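Local coordinates for protein GTN Reductase (PDB 5N6G) that probably reduces activated carbon-carbon double bonds with a bound flavin mononucleotide, as an ene-reductase of the Old Yellow Enzyme family, at residues S59-G64 with I98-R103; Q115-S120 with E144-T149. One frame throughout, in Å; residues are numbered along the deposited sequence.

Contact 1: residues S59-G64 with I98-R103; sequences SQQGQG and IWHVGR. With 8OZ (2-Phenylacrylic acid), chain C.
Gly62 and His100 meet where two loops come together at the rim of the TIM barrel, one following strand 50-57 and the other leaving strand 94-99. Two direct hydrogen bonds cross the contact. His100 NE2 donates to Gln61 OE1 at 2.9 Å, almost straight (174° at the hydrogen) and in the imidazole plane. Val101 N donates to Gly62 O at 3.1 Å. A water donates to both Gln61 O and Gly102 O. Because ND1 accepts from Gly102 N, the imidazole is held at both nitrogens, which fixes its rotation and indicates that the proton is on NE2.

Packing contacts complete the contact. With CG anti to the backbone N (chi1 -166°), His100 swings its imidazole across to Gly62 and Gln61. Gly62 CA lies 3.5 Å from the centroid of the His100 ring, over its centre, in a CH-pi contact. It belongs to a type I turn from Gln60 to Gln63, where Ser59 OG accepts from Gly62 N in an ST motif. Val101 presses both methyls against the Gly62 carbonyl, and CG1 also sits over one face of the Trp99 indole, toward its rim. Trp99, stacked on His178, belongs to the 2-phenylacrylic acid pocket: its CZ2 reaches the ligand methylene carbon C at 3.2 Å.

Contact 2: residues Q115-S120 with E144-T149; sequences QPVAPS and EPRALT
Val117 pairs with Arg146, and Ala118 with Ala147, in a two-stranded parallel sheet separate from the barrel sheet. Three backbone hydrogen bonds zip it together: Arg146 N to Pro116 O at 2.8 Å, Ala118 N to Arg146 O, and Leu148 N to Ala118 O. CA-H...O contacts from Val117 and Ala147 reinforce the ladder.

The tight part lies toward the protein interior. Leu148 crosses Val117 at about a right angle and lays CD2 against its CB at 3.6 Å, while helices 150-169 and 184-189 pack on Leu148 as well. On the opposite face of the sheet from Val117, Ala118 CB meets Pro145 CB at 4.0 Å.

Toward solvent the contact relies more on polar groups and water. One water donates to both Gln115 OE1 and Glu144 OE1, linking two exposed side chains. The side chains of Gln115 and Arg146 cross at about a right angle, with amide and guanidinium planes 40° apart, and Gln115 NE2 packs at 3.6 Å from Arg146 CD. With CG between its backbone N and carbonyl carbon (chi1 65°) and the chain extended to NE, Arg146 runs alongside Val117 and brings one guanidinium face over Val117 CG1, which lies toward the rim of the group, nearest NH2. NH1 forms a salt bridge with Asp152, while Arg146 NE donates at 2.8 Å to a water that in turn donates to Gln115 O.

Overall arrangement
Contact 1 closes before contact 2 opens, so the two follow in series along the chain, with their centres 12 Å apart. Contact 1 is buried at the barrel rim beside the ligand, whereas contact 2 lies farther out, about 21 Å from the chain centre, away from the flavin and ligand sites. They nevertheless touch: Val117 CG2 sits 3.7 Å from His100 CE1 and equally close to Gln61 CD, and Ala118 packs on Arg103. Helix 150-169 borders both, meeting His100 and Leu148. Through Pro116, Val117 and Ala118, the small sheet and its approach thus pack against the loops that follow barrel strands 50-57 and 94-99.

Contact 1: residues S59-G64 with I98-R103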
loop_
_atom_site.group_PDB
_atom_site.type_symbol
_atom_site.label_atom_id
_atom_site.label_comp_id
_atom_site.label_asym_id
_atom_site.label_seq_id
_atom_site.Cartn_x
_atom_site.Cartn_y
_atom_site.Cartn_z
ATOM N N SER A 59 0.075 -13.038 -5.585
ATOM C CA SER A 59 -0.183 -14.467 -5.680
ATOM C C SER A 59 -1.448 -14.752 -4.894
ATOM O O SER A 59 -1.876 -13.946 -4.067
ATOM C CB SER A 59 0.959 -15.280 -5.093
ATOM O OG SER A 59 1.051 -14.975 -3.707
ATOM N N GLN A 60 -2.009 -15.941 -5.116
ATOM C CA GLN A 60 -3.157 -16.341 -4.316
ATOM C C GLN A 60 -2.755 -16.505 -2.850
ATOM O O GLN A 60 -3.524 -16.174 -1.942
ATOM C CB GLN A 60 -3.752 -17.637 -4.867
ATOM C CG GLN A 60 -5.068 -17.994 -4.209
ATOM C CD GLN A 60 -5.589 -19.326 -4.642
ATOM O OE1 GLN A 60 -5.138 -19.881 -5.643
ATOM N NE2 GLN A 60 -6.543 -19.862 -3.888
ATOM N N GLN A 61 -1.540 -16.994 -2.602
ATOM C CA GLN A 61 -1.034 -17.100 -1.238
ATOM C C GLN A 61 -1.022 -15.734 -0.555
ATOM O O GLN A 61 -1.256 -15.640 0.655
ATOM C CB GLN A 61 0.371 -17.693 -1.274
ATOM C CG GLN A 61 1.028 -17.974 0.055
ATOM C CD GLN A 61 2.540 -18.079 -0.084
ATOM O OE1 GLN A 61 3.194 -17.095 -0.396
ATOM N NE2 GLN A 61 3.094 -19.266 0.165
ATOM N N GLY A 62 -0.780 -14.677 -1.306
ATOM C CA GLY A 62 -0.778 -13.323 -0.765
ATOM C C GLY A 62 -2.121 -12.675 -0.556
ATOM O O GLY A 62 -2.156 -11.515 -0.108
ATOM N N GLN A 63 -3.213 -13.357 -0.908
ATOM C CA GLN A 63 -4.573 -12.857 -0.695
ATOM C C GLN A 63 -5.015 -13.062 0.745
ATOM O O GLN A 63 -4.865 -14.153 1.296
ATOM C CB GLN A 63 -5.589 -13.589 -1.576
ATOM C CG GLN A 63 -5.541 -13.207 -3.027
ATOM C CD GLN A 63 -6.362 -11.980 -3.354
ATOM O OE1 GLN A 63 -6.722 -11.177 -2.478
ATOM N NE2 GLN A 63 -6.628 -11.802 -4.651
ATOM N N GLY A 64 -5.675 -12.044 1.301
ATOM C CA GLY A 64 -6.242 -12.137 2.632
ATOM C C GLY A 64 -7.703 -11.772 2.765
ATOM O O GLY A 64 -8.284 -11.981 3.832
ATOM N N ILE A 98 1.589 -3.556 -4.759
ATOM C CA ILE A 98 1.737 -5.006 -4.828
ATOM C C ILE A 98 1.861 -5.559 -3.410
ATOM O O ILE A 98 2.621 -5.047 -2.576
ATOM C CB ILE A 98 2.908 -5.408 -5.745
ATOM C CG1 ILE A 98 4.262 -4.868 -5.268
ATOM C CG2 ILE A 98 2.582 -4.966 -7.205
ATOM C CD1 ILE A 98 5.441 -5.377 -6.158
ATOM N N TRP A 99 1.091 -6.598 -3.127
ATOM C CA TRP A 99 0.697 -6.936 -1.770
ATOM C C TRP A 99 0.922 -8.414 -1.473
ATOM O O TRP A 99 0.696 -9.269 -2.322
ATOM C CB TRP A 99 -0.764 -6.618 -1.628
ATOM C CG TRP A 99 -1.372 -6.562 -0.270
ATOM C CD1 TRP A 99 -0.747 -6.459 0.941
ATOM C CD2 TRP A 99 -2.776 -6.529 -0.009
ATOM N NE1 TRP A 99 -1.691 -6.368 1.944
ATOM C CE2 TRP A 99 -2.945 -6.413 1.388
ATOM C CE3 TRP A 99 -3.906 -6.589 -0.829
ATOM C CZ2 TRP A 99 -4.198 -6.339 1.970
ATOM C CZ3 TRP A 99 -5.142 -6.524 -0.262
ATOM C CH2 TRP A 99 -5.291 -6.414 1.131
ATOM N N HIS A 100 1.358 -8.702 -0.258
ATOM C CA HIS A 100 1.285 -10.037 0.314
ATOM C C HIS A 100 0.842 -9.862 1.754
ATOM O O HIS A 100 1.502 -9.170 2.538
ATOM C CB HIS A 100 2.630 -10.792 0.239
ATOM C CG HIS A 100 2.514 -12.251 0.507
ATOM N ND1 HIS A 100 1.950 -12.767 1.652
ATOM C CD2 HIS A 100 2.899 -13.315 -0.238
ATOM C CE1 HIS A 100 1.969 -14.088 1.588
ATOM N NE2 HIS A 100 2.551 -14.445 0.457
ATOM N N VAL A 101 -0.271 -10.488 2.105
ATOM C CA VAL A 101 -0.854 -10.304 3.431
ATOM C C VAL A 101 -0.191 -11.105 4.537
ATOM O O VAL A 101 -0.458 -10.835 5.717
ATOM C CB VAL A 101 -2.339 -10.690 3.476
ATOM C CG1 VAL A 101 -3.114 -9.804 2.529
ATOM C CG2 VAL A 101 -2.549 -12.160 3.141
ATOM N N GLY A 102 0.638 -12.085 4.205
ATOM C CA GLY A 102 1.178 -12.959 5.234
ATOM C C GLY A 102 0.098 -13.602 6.074
ATOM O O GLY A 102 -0.839 -14.220 5.562
ATOM N N ARG A 103 0.217 -13.477 7.401
ATOM C CA ARG A 103 -0.692 -14.181 8.296
ATOM C C ARG A 103 -2.132 -13.664 8.279
ATOM O O ARG A 103 -2.998 -14.306 8.886
ATOM C CB ARG A 103 -0.173 -14.120 9.730
ATOM C CG ARG A 103 -0.264 -12.741 10.373
ATOM C CD ARG A 103 0.354 -12.780 11.769
ATOM N NE ARG A 103 0.206 -11.498 12.458
ATOM C CZ ARG A 103 0.211 -11.356 13.779
ATOM N NH1 ARG A 103 0.377 -12.388 14.602
ATOM N NH2 ARG A 103 0.046 -10.145 14.304
HETATM C C4 8OZ C . -8.856 -2.015 4.911
HETATM C C5 8OZ C . -9.502 -3.209 4.688
HETATM C C6 8OZ C . -8.798 -4.282 4.188
HETATM C C7 8OZ C . -7.452 -4.160 3.895
HETATM C C8 8OZ C . -4.429 -2.073 4.592
HETATM C C 8OZ C . -4.949 -3.293 2.528
HETATM O O 8OZ C . -3.316 -1.788 4.221
HETATM C C1 8OZ C . -5.376 -2.788 3.675
HETATM C C2 8OZ C . -6.795 -2.954 4.099
HETATM C C3 8OZ C . -7.509 -1.882 4.626
HETATM O O1 8OZ C . -4.859 -1.799 5.800
HETATM O O HOH W 1 -0.329 -15.968 3.500
#

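Contact 2: residues Q115-S120 with E144-T149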
loop_
_atom_site.group_PDB
_atom_site.type_symbol
_atom_site.label_atom_id
_atom_site.label_comp_id
_atom_site.label_asym_id
_atom_site.label_seq_id
_atom_site.Cartn_x
_atom_site.Cartn_y
_atom_site.Cartn_z
ATOM N N GLN A 115 -2.642 -23.239 5.250
ATOM C CA GLN A 115 -2.399 -22.201 6.239
ATOM C C GLN A 115 -1.810 -20.965 5.569
ATOM O O GLN A 115 -0.940 -21.080 4.691
ATOM C CB GLN A 115 -1.427 -22.701 7.310
ATOM C CG GLN A 115 -1.927 -23.917 8.089
ATOM C CD GLN A 115 -0.827 -24.840 8.608
ATOM O OE1 GLN A 115 -0.837 -25.265 9.777
ATOM N NE2 GLN A 115 0.077 -25.225 7.725
ATOM N N PRO A 116 -2.226 -19.757 5.981
ATOM C CA PRO A 116 -1.472 -18.552 5.621
ATOM C C PRO A 116 -0.016 -18.681 6.048
ATOM O O PRO A 116 0.286 -19.472 6.951
ATOM C CB PRO A 116 -2.191 -17.448 6.406
ATOM C CG PRO A 116 -3.550 -17.993 6.668
ATOM C CD PRO A 116 -3.405 -19.472 6.826
ATOM N N VAL A 117 0.884 -17.944 5.414
ATOM C CA VAL A 117 2.298 -18.001 5.735
ATOM C C VAL A 117 2.722 -16.728 6.437
ATOM O O VAL A 117 2.149 -15.647 6.237
ATOM C CB VAL A 117 3.150 -18.241 4.464
ATOM C CG1 VAL A 117 2.776 -19.548 3.844
ATOM C CG2 VAL A 117 2.996 -17.110 3.459
ATOM N N ALA A 118 3.770 -16.858 7.248
ATOM C CA ALA A 118 4.259 -15.746 8.051
ATOM C C ALA A 118 5.694 -16.031 8.478
ATOM O O ALA A 118 6.145 -17.178 8.433
ATOM C CB ALA A 118 3.363 -15.539 9.275
ATOM N N PRO A 119 6.429 -15.011 8.943
ATOM C CA PRO A 119 7.766 -15.287 9.500
ATOM C C PRO A 119 7.748 -16.245 10.670
ATOM O O PRO A 119 8.661 -17.068 10.819
ATOM C CB PRO A 119 8.266 -13.898 9.913
ATOM C CG PRO A 119 7.053 -13.058 10.033
ATOM C CD PRO A 119 6.116 -13.571 8.984
ATOM N N SER A 120 6.713 -16.175 11.505
ATOM C CA SER A 120 6.552 -17.026 12.669
ATOM C C SER A 120 5.090 -17.416 12.795
ATOM O O SER A 120 4.196 -16.667 12.380
ATOM C CB SER A 120 6.989 -16.326 13.965
ATOM O OG SER A 120 8.368 -15.999 13.922
ATOM N N GLU A 144 -4.823 -19.784 11.501
ATOM C CA GLU A 144 -3.498 -20.078 12.055
ATOM C C GLU A 144 -2.455 -20.132 10.943
ATOM O O GLU A 144 -2.607 -20.952 10.020
ATOM C CB GLU A 144 -3.489 -21.437 12.755
ATOM C CG GLU A 144 -4.374 -21.573 13.924
ATOM C CD GLU A 144 -4.191 -22.923 14.615
ATOM O OE1 GLU A 144 -3.900 -23.942 13.931
ATOM O OE2 GLU A 144 -4.330 -22.955 15.849
ATOM N N PRO A 145 -1.377 -19.355 11.009
ATOM C CA PRO A 145 -0.356 -19.386 9.959
ATOM C C PRO A 145 0.727 -20.413 10.235
ATOM O O PRO A 145 0.916 -20.868 11.363
ATOM C CB PRO A 145 0.252 -17.980 10.014
ATOM C CG PRO A 145 0.144 -17.636 11.471
ATOM C CD PRO A 145 -1.126 -18.261 11.967
ATOM N N ARG A 146 1.462 -20.742 9.174
ATOM C CA ARG A 146 2.669 -21.547 9.284
ATOM C C ARG A 146 3.883 -20.668 9.035
ATOM O O ARG A 146 3.813 -19.679 8.294
ATOM C CB ARG A 146 2.670 -22.725 8.300
ATOM C CG ARG A 146 2.713 -22.353 6.845
ATOM C CD ARG A 146 2.827 -23.640 5.956
ATOM N NE ARG A 146 3.001 -23.253 4.553
ATOM C CZ ARG A 146 4.176 -22.965 3.988
ATOM N NH1 ARG A 146 5.304 -23.062 4.682
ATOM N NH2 ARG A 146 4.215 -22.570 2.728
ATOM N N ALA A 147 5.001 -21.042 9.652
ATOM C CA ALA A 147 6.228 -20.265 9.537
ATOM C C ALA A 147 6.941 -20.603 8.228
ATOM O O ALA A 147 7.055 -21.776 7.852
ATOM C CB ALA A 147 7.151 -20.536 10.716
ATOM N N LEU A 148 7.433 -19.567 7.560
ATOM C CA LEU A 148 8.098 -19.711 6.269
ATOM C C LEU A 148 9.463 -20.363 6.407
ATOM O O LEU A 148 10.241 -20.016 7.297
ATOM C CB LEU A 148 8.279 -18.341 5.626
ATOM C CG LEU A 148 6.988 -17.727 5.136
ATOM C CD1 LEU A 148 7.136 -16.225 5.010
ATOM C CD2 LEU A 148 6.654 -18.393 3.793
ATOM N N THR A 149 9.776 -21.280 5.494
ATOM C CA THR A 149 11.139 -21.759 5.357
ATOM C C THR A 149 11.942 -20.806 4.465
ATOM O O THR A 149 11.391 -19.971 3.748
ATOM C CB THR A 149 11.195 -23.148 4.726
ATOM O OG1 THR A 149 10.780 -23.042 3.361
ATOM C CG2 THR A 149 10.324 -24.160 5.474
HETATM O O HOH W 2 -3.335 -24.900 11.423
HETATM O O HOH W 3 0.340 -23.215 3.606
#